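PDB 3EZY: Myo-inositol 2-dehydrogenase from Thermotoga maritima, which catalyses the NAD(+)-dependent oxidation of myo-inositol to scyllo-inosose, probably as a step in myo-inositol degradation. Local coordinates for residues L133-V147 / I241-D253. Residues are numbered along the deposited sequence; the frame is centred on the assembly and turned at random.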
loop_
_atom_site.group_PDB
_atom_site.type_symbol
_atom_site.label_atom_id
_atom_site.label_comp_id
_atom_site.label_asym_id
_atom_site.label_seq_id
_atom_site.Cartn_x
_atom_site.Cartn_y
_atom_site.Cartn_z
ATOM N N LEU A 133 -9.498 -9.997 -12.436
ATOM C CA LEU A 133 -10.593 -9.113 -12.053
ATOM C C LEU A 133 -11.881 -9.509 -12.796
ATOM O O LEU A 133 -12.957 -9.585 -12.197
ATOM C CB LEU A 133 -10.239 -7.646 -12.367
ATOM C CG LEU A 133 -11.290 -6.615 -11.916
ATOM C CD1 LEU A 133 -10.653 -5.280 -11.485
ATOM C CD2 LEU A 133 -12.330 -6.374 -13.007
ATOM N N LYS A 134 -11.776 -9.763 -14.097
ATOM C CA LYS A 134 -12.946 -10.225 -14.871
ATOM C C LYS A 134 -13.574 -11.490 -14.252
ATOM O O LYS A 134 -14.805 -11.569 -14.127
ATOM C CB LYS A 134 -12.570 -10.461 -16.342
ATOM C CG LYS A 134 -13.746 -10.866 -17.278
ATOM C CD LYS A 134 -13.830 -12.387 -17.329
ATOM C CE LYS A 134 -14.909 -12.890 -18.305
ATOM N NZ LYS A 134 -16.177 -12.086 -18.235
ATOM N N GLU A 135 -12.743 -12.461 -13.878
ATOM C CA GLU A 135 -13.223 -13.703 -13.233
ATOM C C GLU A 135 -13.890 -13.433 -11.903
ATOM O O GLU A 135 -15.002 -13.925 -11.643
ATOM C CB GLU A 135 -12.067 -14.683 -13.060
ATOM C CG GLU A 135 -11.699 -15.299 -14.417
ATOM C CD GLU A 135 -10.363 -16.005 -14.442
ATOM O OE1 GLU A 135 -9.567 -15.878 -13.492
ATOM O OE2 GLU A 135 -10.096 -16.681 -15.452
ATOM N N ALA A 136 -13.249 -12.624 -11.056
ATOM C CA ALA A 136 -13.927 -12.249 -9.827
ATOM C C ALA A 136 -15.296 -11.589 -10.062
ATOM O O ALA A 136 -16.245 -11.919 -9.387
ATOM C CB ALA A 136 -13.068 -11.408 -8.910
ATOM N N VAL A 137 -15.407 -10.667 -10.992
ATOM C CA VAL A 137 -16.703 -10.027 -11.260
ATOM C C VAL A 137 -17.740 -11.074 -11.706
ATOM O O VAL A 137 -18.894 -11.111 -11.238
ATOM C CB VAL A 137 -16.537 -8.910 -12.335
ATOM C CG1 VAL A 137 -17.879 -8.442 -12.853
ATOM C CG2 VAL A 137 -15.784 -7.715 -11.724
ATOM N N GLU A 138 -17.299 -11.932 -12.612
ATOM C CA GLU A 138 -18.118 -12.964 -13.200
ATOM C C GLU A 138 -18.621 -13.912 -12.128
ATOM O O GLU A 138 -19.770 -14.317 -12.156
ATOM C CB GLU A 138 -17.254 -13.719 -14.233
ATOM C CG GLU A 138 -17.898 -14.929 -14.822
ATOM C CD GLU A 138 -17.217 -15.374 -16.107
ATOM O OE1 GLU A 138 -15.964 -15.374 -16.179
ATOM O OE2 GLU A 138 -17.958 -15.737 -17.040
ATOM N N ASN A 139 -17.754 -14.252 -11.177
ATOM C CA ASN A 139 -18.110 -15.052 -10.001
ATOM C C ASN A 139 -19.120 -14.509 -8.991
ATOM O O ASN A 139 -19.514 -15.245 -8.086
ATOM C CB ASN A 139 -16.839 -15.383 -9.216
ATOM C CG ASN A 139 -16.015 -16.397 -9.927
ATOM O OD1 ASN A 139 -16.528 -17.077 -10.823
ATOM N ND2 ASN A 139 -14.738 -16.495 -9.589
ATOM N N GLY A 140 -19.503 -13.238 -9.101
ATOM C CA GLY A 140 -20.447 -12.641 -8.148
ATOM C C GLY A 140 -19.779 -11.911 -6.994
ATOM O O GLY A 140 -20.447 -11.378 -6.104
ATOM N N THR A 141 -18.447 -11.863 -7.004
ATOM C CA THR A 141 -17.690 -11.306 -5.891
ATOM C C THR A 141 -18.027 -9.848 -5.516
ATOM O O THR A 141 -17.887 -9.475 -4.353
ATOM C CB THR A 141 -16.163 -11.414 -6.142
ATOM O OG1 THR A 141 -15.794 -12.801 -6.256
ATOM C CG2 THR A 141 -15.437 -10.861 -4.995
ATOM N N ILE A 142 -18.435 -9.018 -6.478
ATOM C CA ILE A 142 -18.856 -7.658 -6.130
ATOM C C ILE A 142 -20.376 -7.461 -6.219
ATOM O O ILE A 142 -20.894 -6.322 -6.124
ATOM C CB ILE A 142 -18.028 -6.550 -6.881
ATOM C CG1 ILE A 142 -18.001 -6.773 -8.397
ATOM C CG2 ILE A 142 -16.612 -6.536 -6.321
ATOM C CD1 ILE A 142 -19.300 -6.359 -9.125
ATOM N N GLY A 143 -21.108 -8.574 -6.295
ATOM C CA GLY A 143 -22.574 -8.463 -6.456
ATOM C C GLY A 143 -22.949 -8.044 -7.871
ATOM O O GLY A 143 -22.226 -8.329 -8.841
ATOM N N LYS A 144 -24.056 -7.329 -8.004
ATOM C CA LYS A 144 -24.435 -6.759 -9.285
ATOM C C LYS A 144 -23.596 -5.504 -9.641
ATOM O O LYS A 144 -23.568 -4.554 -8.865
ATOM C CB LYS A 144 -25.921 -6.403 -9.263
ATOM C CG LYS A 144 -26.440 -6.039 -10.638
ATOM C CD LYS A 144 -27.937 -6.286 -10.788
ATOM C CE LYS A 144 -28.276 -6.491 -12.276
ATOM N NZ LYS A 144 -27.176 -7.248 -12.992
ATOM N N PRO A 145 -22.948 -5.477 -10.829
ATOM C CA PRO A 145 -22.077 -4.295 -11.107
ATOM C C PRO A 145 -22.896 -3.003 -11.277
ATOM O O PRO A 145 -23.934 -3.025 -11.893
ATOM C CB PRO A 145 -21.337 -4.685 -12.411
ATOM C CG PRO A 145 -21.387 -6.234 -12.392
ATOM C CD PRO A 145 -22.788 -6.518 -11.862
ATOM N N HIS A 146 -22.447 -1.902 -10.682
ATOM C CA HIS A 146 -23.126 -0.615 -10.809
ATOM C C HIS A 146 -22.286 0.400 -11.604
ATOM O O HIS A 146 -22.779 1.102 -12.486
ATOM C CB HIS A 146 -23.437 -0.074 -9.399
ATOM C CG HIS A 146 -24.540 -0.833 -8.695
ATOM N ND1 HIS A 146 -25.025 -0.469 -7.456
ATOM C CD2 HIS A 146 -25.272 -1.906 -9.086
ATOM C CE1 HIS A 146 -25.978 -1.313 -7.089
ATOM N NE2 HIS A 146 -26.153 -2.197 -8.062
ATOM N N VAL A 147 -21.001 0.480 -11.292
ATOM C CA VAL A 147 -20.157 1.477 -11.972
ATOM C C VAL A 147 -18.819 0.891 -12.366
ATOM O O VAL A 147 -18.142 0.238 -11.543
ATOM C CB VAL A 147 -19.867 2.652 -11.035
ATOM C CG1 VAL A 147 -18.869 3.664 -11.711
ATOM C CG2 VAL A 147 -21.147 3.337 -10.677
ATOM N N ILE A 241 -8.306 -0.647 -13.714
ATOM C CA ILE A 241 -9.727 -0.956 -13.879
ATOM C C ILE A 241 -10.358 -1.070 -12.498
ATOM O O ILE A 241 -9.786 -1.687 -11.599
ATOM C CB ILE A 241 -9.942 -2.310 -14.619
ATOM C CG1 ILE A 241 -9.358 -2.222 -16.039
ATOM C CG2 ILE A 241 -11.460 -2.651 -14.598
ATOM C CD1 ILE A 241 -9.282 -3.606 -16.849
ATOM N N GLU A 242 -11.519 -0.449 -12.315
ATOM C CA GLU A 242 -12.280 -0.675 -11.107
ATOM C C GLU A 242 -13.734 -1.007 -11.458
ATOM O O GLU A 242 -14.332 -0.420 -12.384
ATOM C CB GLU A 242 -12.201 0.574 -10.191
ATOM C CG GLU A 242 -13.149 0.512 -9.052
ATOM C CD GLU A 242 -13.315 1.871 -8.390
ATOM O OE1 GLU A 242 -12.365 2.692 -8.492
ATOM O OE2 GLU A 242 -14.388 2.081 -7.800
ATOM N N VAL A 243 -14.300 -1.941 -10.716
ATOM C CA VAL A 243 -15.748 -2.219 -10.786
ATOM C C VAL A 243 -16.387 -2.075 -9.397
ATOM O O VAL A 243 -15.976 -2.730 -8.418
ATOM C CB VAL A 243 -16.080 -3.647 -11.361
ATOM C CG1 VAL A 243 -17.649 -3.842 -11.528
ATOM C CG2 VAL A 243 -15.370 -3.866 -12.701
ATOM N N PHE A 244 -17.434 -1.270 -9.327
ATOM C CA PHE A 244 -18.143 -1.109 -8.085
ATOM C C PHE A 244 -19.536 -1.708 -8.256
ATOM O O PHE A 244 -20.195 -1.461 -9.259
ATOM C CB PHE A 244 -18.251 0.372 -7.763
ATOM C CG PHE A 244 -19.283 0.693 -6.720
ATOM C CD1 PHE A 244 -18.990 0.499 -5.367
ATOM C CD2 PHE A 244 -20.509 1.245 -7.077
ATOM C CE1 PHE A 244 -19.942 0.827 -4.375
ATOM C CE2 PHE A 244 -21.473 1.549 -6.088
ATOM C CZ PHE A 244 -21.181 1.334 -4.752
ATOM N N GLY A 245 -19.970 -2.504 -7.287
ATOM C CA GLY A 245 -21.282 -3.148 -7.377
ATOM C C GLY A 245 -21.994 -3.263 -6.043
ATOM O O GLY A 245 -21.517 -2.737 -5.026
ATOM N N SER A 246 -23.110 -3.996 -6.019
ATOM C CA SER A 246 -23.956 -4.055 -4.822
ATOM C C SER A 246 -23.268 -4.710 -3.604
ATOM O O SER A 246 -23.705 -4.518 -2.453
ATOM C CB SER A 246 -25.291 -4.768 -5.142
ATOM O OG SER A 246 -25.001 -6.108 -5.479
ATOM N N LYS A 247 -22.183 -5.457 -3.819
ATOM C CA LYS A 247 -21.523 -6.125 -2.696
ATOM C C LYS A 247 -20.070 -5.727 -2.473
ATOM O O LYS A 247 -19.365 -6.320 -1.639
ATOM C CB LYS A 247 -21.622 -7.642 -2.830
ATOM C CG LYS A 247 -23.073 -8.141 -2.819
ATOM C CD LYS A 247 -23.078 -9.646 -2.922
ATOM C CE LYS A 247 -24.442 -10.190 -3.339
ATOM N NZ LYS A 247 -24.345 -11.685 -3.378
ATOM N N GLY A 248 -19.593 -4.720 -3.193
ATOM C CA GLY A 248 -18.264 -4.257 -2.881
ATOM C C GLY A 248 -17.557 -3.625 -4.082
ATOM O O GLY A 248 -18.188 -3.254 -5.083
ATOM N N ARG A 249 -16.244 -3.547 -3.983
ATOM C CA ARG A 249 -15.482 -2.910 -5.037
ATOM C C ARG A 249 -14.283 -3.761 -5.396
ATOM O O ARG A 249 -13.695 -4.432 -4.539
ATOM C CB ARG A 249 -15.018 -1.520 -4.570
ATOM C CG ARG A 249 -14.235 -0.693 -5.631
ATOM C CD ARG A 249 -13.557 0.539 -4.934
ATOM N NE ARG A 249 -12.296 0.086 -4.331
ATOM C CZ ARG A 249 -11.594 0.761 -3.429
ATOM N NH1 ARG A 249 -12.029 1.945 -2.963
ATOM N NH2 ARG A 249 -10.466 0.226 -2.967
ATOM N N ILE A 250 -13.885 -3.735 -6.657
ATOM C CA ILE A 250 -12.706 -4.496 -7.048
ATOM C C ILE A 250 -11.822 -3.639 -7.956
ATOM O O ILE A 250 -12.322 -2.892 -8.766
ATOM C CB ILE A 250 -13.043 -5.850 -7.693
ATOM C CG1 ILE A 250 -11.757 -6.714 -7.795
ATOM C CG2 ILE A 250 -13.757 -5.679 -9.039
ATOM C CD1 ILE A 250 -12.017 -8.193 -7.945
ATOM N N PHE A 251 -10.505 -3.780 -7.846
ATOM C CA PHE A 251 -9.626 -2.830 -8.537
ATOM C C PHE A 251 -8.401 -3.607 -9.002
ATOM O O PHE A 251 -7.964 -4.524 -8.300
ATOM C CB PHE A 251 -9.282 -1.757 -7.486
ATOM C CG PHE A 251 -8.022 -1.019 -7.720
ATOM C CD1 PHE A 251 -7.967 -0.016 -8.688
ATOM C CD2 PHE A 251 -6.919 -1.261 -6.937
ATOM C CE1 PHE A 251 -6.821 0.733 -8.895
ATOM C CE2 PHE A 251 -5.746 -0.518 -7.130
ATOM C CZ PHE A 251 -5.710 0.494 -8.117
ATOM N N ALA A 252 -7.874 -3.295 -10.193
ATOM C CA ALA A 252 -6.582 -3.873 -10.624
ATOM C C ALA A 252 -5.629 -2.671 -10.811
ATOM O O ALA A 252 -5.950 -1.746 -11.554
ATOM C CB ALA A 252 -6.757 -4.663 -11.936
ATOM N N ASP A 253 -4.486 -2.678 -10.118
ATOM C CA ASP A 253 -3.513 -1.592 -10.184
ATOM C C ASP A 253 -2.429 -1.842 -11.266
ATOM O O ASP A 253 -2.325 -2.933 -11.871
ATOM C CB ASP A 253 -2.896 -1.368 -8.782
ATOM C CG ASP A 253 -2.246 0.036 -8.609
ATOM O OD1 ASP A 253 -2.405 0.933 -9.470
ATOM O OD2 ASP A 253 -1.579 0.241 -7.568
HETATM O O HOH W 1 -23.068 -12.164 -5.660
HETATM O O HOH W 2 -17.434 -8.132 -2.305
HETATM O O HOH W 3 -16.028 2.003 -10.402
#
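L133, A136 and V137 of helix 128-138 pack onto one face of the hairpin formed by strands 238-245 and 248-252, meeting I241, V243, I250 and A252. L133 carries its CG anti to the backbone N (chi1 -176°), which sends its two methyls across both strands: CD2 lies 4.0 Å from V243 CG2, while CD1 reaches the CB of A252 and the I241 carbonyl. The side chains of I250 and L133 run antiparallel alongside each other, and I250 ends with CD1 3.5 Å from A136 CB; V137 CG2 touches both I250 CG2 and V243 CG2. Cutting L133 back to an alanine would remove both methyls and would probably open a gap over I241, V243 and A252, leaving V137 and I142 to cover V243 and I250. Beyond the Schellman motif at G140, I142 continues this layer, its CD1 3.9 Å from V243 CG1.

Polar contacts gather round the G245-G248 turn. K247 N donates to I142 O (2.8 Å) from above the carbonyl plane. S246 is held twice by K144: its N bonds to K144 O, and its OG accepts from K144 N at 3.0 Å. S246 N also lies over the centre of the H146 ring. Water links G140 O to K247 NZ.

Strand pairing completes the contact. F244 O accepts from both H146 N (2.7 Å) and V147 N (2.9 Å), a classic beta bulge, and F244 N returns a nearly straight bond to V147 O. Strand 248-252 pairs with a strand of the second subunit, extending the sheet into the neighbouring chain. The chemistry thus divides the work: an apolar layer seats the helix on the C-terminal-domain sheet, while backbone bonds, with the S246 hydroxyl, fix the turn and strand register.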